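Local coordinates for uncharacterized protein (Bacteroides ovatus, PDB 4DQA) that is of unknown function but probably binds carbohydrate, through a concanavalin A-like lectin domain that follows a BT_3987-like N-terminal domain, at residues V226-D231 and G235-Y240. Sequence-based numbering, arbitrary orientation.
Sequences VALTYD and GKTGIY
A227 and Y240 form a hydrogen-bonded pair near the open end of an antiparallel beta hairpin. The hairpin lies in the large antiparallel sheet of the concanavalin A-like domain. A227 N gives to Y240 O at 2.9 Å, and Y240 N returns the bond to A227 O. T229 and G238 make the next such pair. T229 N donates to G238 O in the carbonyl plane. T229 O accepts two bonds, from G238 N at 3.1 Å and from T237 OG1 at 2.8 Å. With chi1 at 171°, T237 OG1 points across to T229 O and meets it from in front, tilted 21° from the carbonyl plane. T237 OG1 also hydrogen-bonds to Y212 OH, and so joins the hairpin to strand 212-213. Near the turn, G235 and K236 both face D231 in a G1 beta bulge. D231 N points almost straight at K236 O (N-H...O 178°), while G235 N reaches D231 O by a more bent bond. The positive phi of G235 suits glycine. Y230 turns the edge of its ring to G235 O, and its OH bonds to I253 O. L228 CD1 touches T237 OG1 and, farther along, I239 CG1, on the face that packs on strand 203-208. Y240 lies on the other face with A227 and T229, and also touches L298 of helix 295-300. G238 has no side chain where the Y240 ring passes. The ring edge reaches T229, with CE1 3.5 Å from OG1. Two waters serve T229 OG1: one donates to K236 O, and the other lies 3.1 Å from Y240 OH.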
# COMPACT_ATOMS: atom_id res chain seq x y z
N VAL A 226 -1.31 5.43 12.09
CA VAL A 226 -0.60 5.45 13.36
C VAL A 226 0.29 4.24 13.46
O VAL A 226 -0.05 3.15 13.00
CB VAL A 226 -1.54 5.54 14.57
CG1 VAL A 226 -2.43 6.81 14.48
CG2 VAL A 226 -2.38 4.30 14.74
N ALA A 227 1.48 4.41 14.03
CA ALA A 227 2.42 3.30 14.21
C ALA A 227 3.26 3.47 15.47
O ALA A 227 3.59 4.58 15.89
CB ALA A 227 3.34 3.15 12.99
N LEU A 228 3.58 2.33 16.08
CA LEU A 228 4.53 2.27 17.18
C LEU A 228 5.62 1.30 16.74
O LEU A 228 5.30 0.18 16.32
CB LEU A 228 3.82 1.71 18.40
CG LEU A 228 4.72 1.23 19.55
CD1 LEU A 228 5.45 2.40 20.21
CD2 LEU A 228 3.91 0.46 20.56
N THR A 229 6.88 1.70 16.86
CA THR A 229 8.00 0.83 16.54
C THR A 229 8.93 0.74 17.74
O THR A 229 9.03 1.68 18.53
CB THR A 229 8.81 1.29 15.31
OG1 THR A 229 9.47 2.54 15.59
CG2 THR A 229 7.92 1.43 14.08
N TYR A 230 9.60 -0.39 17.87
CA TYR A 230 10.73 -0.49 18.80
C TYR A 230 11.82 -1.29 18.12
O TYR A 230 11.57 -2.38 17.62
CB TYR A 230 10.31 -1.21 20.07
CG TYR A 230 11.42 -1.48 21.06
CD1 TYR A 230 12.26 -0.46 21.51
CD2 TYR A 230 11.59 -2.74 21.60
CE1 TYR A 230 13.24 -0.70 22.46
CE2 TYR A 230 12.58 -2.99 22.55
CZ TYR A 230 13.38 -1.97 22.97
OH TYR A 230 14.35 -2.23 23.91
N ASP A 231 13.00 -0.69 18.09
CA ASP A 231 14.21 -1.33 17.56
C ASP A 231 15.02 -1.76 18.77
O ASP A 231 15.65 -0.94 19.42
CB ASP A 231 14.98 -0.31 16.73
CG ASP A 231 16.15 -0.91 15.97
OD1 ASP A 231 16.97 -1.62 16.59
OD2 ASP A 231 16.23 -0.66 14.75
N GLY A 235 17.57 0.40 20.85
CA GLY A 235 16.77 0.84 21.98
C GLY A 235 15.74 1.90 21.64
O GLY A 235 14.98 2.34 22.50
N LYS A 236 15.69 2.33 20.37
CA LYS A 236 14.83 3.44 19.99
C LYS A 236 13.42 2.99 19.71
O LYS A 236 13.19 1.97 19.06
CB LYS A 236 15.36 4.16 18.76
CG LYS A 236 16.74 4.76 18.98
CD LYS A 236 17.29 5.39 17.71
CE LYS A 236 16.54 6.68 17.35
NZ LYS A 236 17.15 7.39 16.18
N THR A 237 12.49 3.73 20.28
CA THR A 237 11.07 3.51 20.00
C THR A 237 10.47 4.82 19.52
O THR A 237 10.89 5.91 19.92
CB THR A 237 10.32 2.93 21.23
OG1 THR A 237 8.89 2.93 21.00
CG2 THR A 237 10.59 3.74 22.48
N GLY A 238 9.49 4.71 18.62
CA GLY A 238 8.82 5.88 18.11
C GLY A 238 7.33 5.66 17.91
O GLY A 238 6.87 4.53 17.67
N ILE A 239 6.57 6.75 18.03
CA ILE A 239 5.18 6.77 17.62
C ILE A 239 5.10 7.71 16.43
O ILE A 239 5.58 8.85 16.47
CB ILE A 239 4.27 7.32 18.74
CG1 ILE A 239 4.24 6.35 19.91
CG2 ILE A 239 2.86 7.56 18.21
CD1 ILE A 239 3.53 6.86 21.14
N TYR A 240 4.49 7.22 15.35
CA TYR A 240 4.42 7.91 14.09
C TYR A 240 2.97 8.14 13.69
O TYR A 240 2.14 7.26 13.83
CB TYR A 240 5.10 7.07 12.99
CG TYR A 240 6.57 6.81 13.19
CD1 TYR A 240 6.99 5.79 14.02
CD2 TYR A 240 7.52 7.56 12.54
CE1 TYR A 240 8.34 5.53 14.22
CE2 TYR A 240 8.88 7.31 12.73
CZ TYR A 240 9.26 6.28 13.57
OH TYR A 240 10.60 6.00 13.77
O HOH W 1 11.97 2.69 16.52
O HOH W 2 10.93 3.04 13.06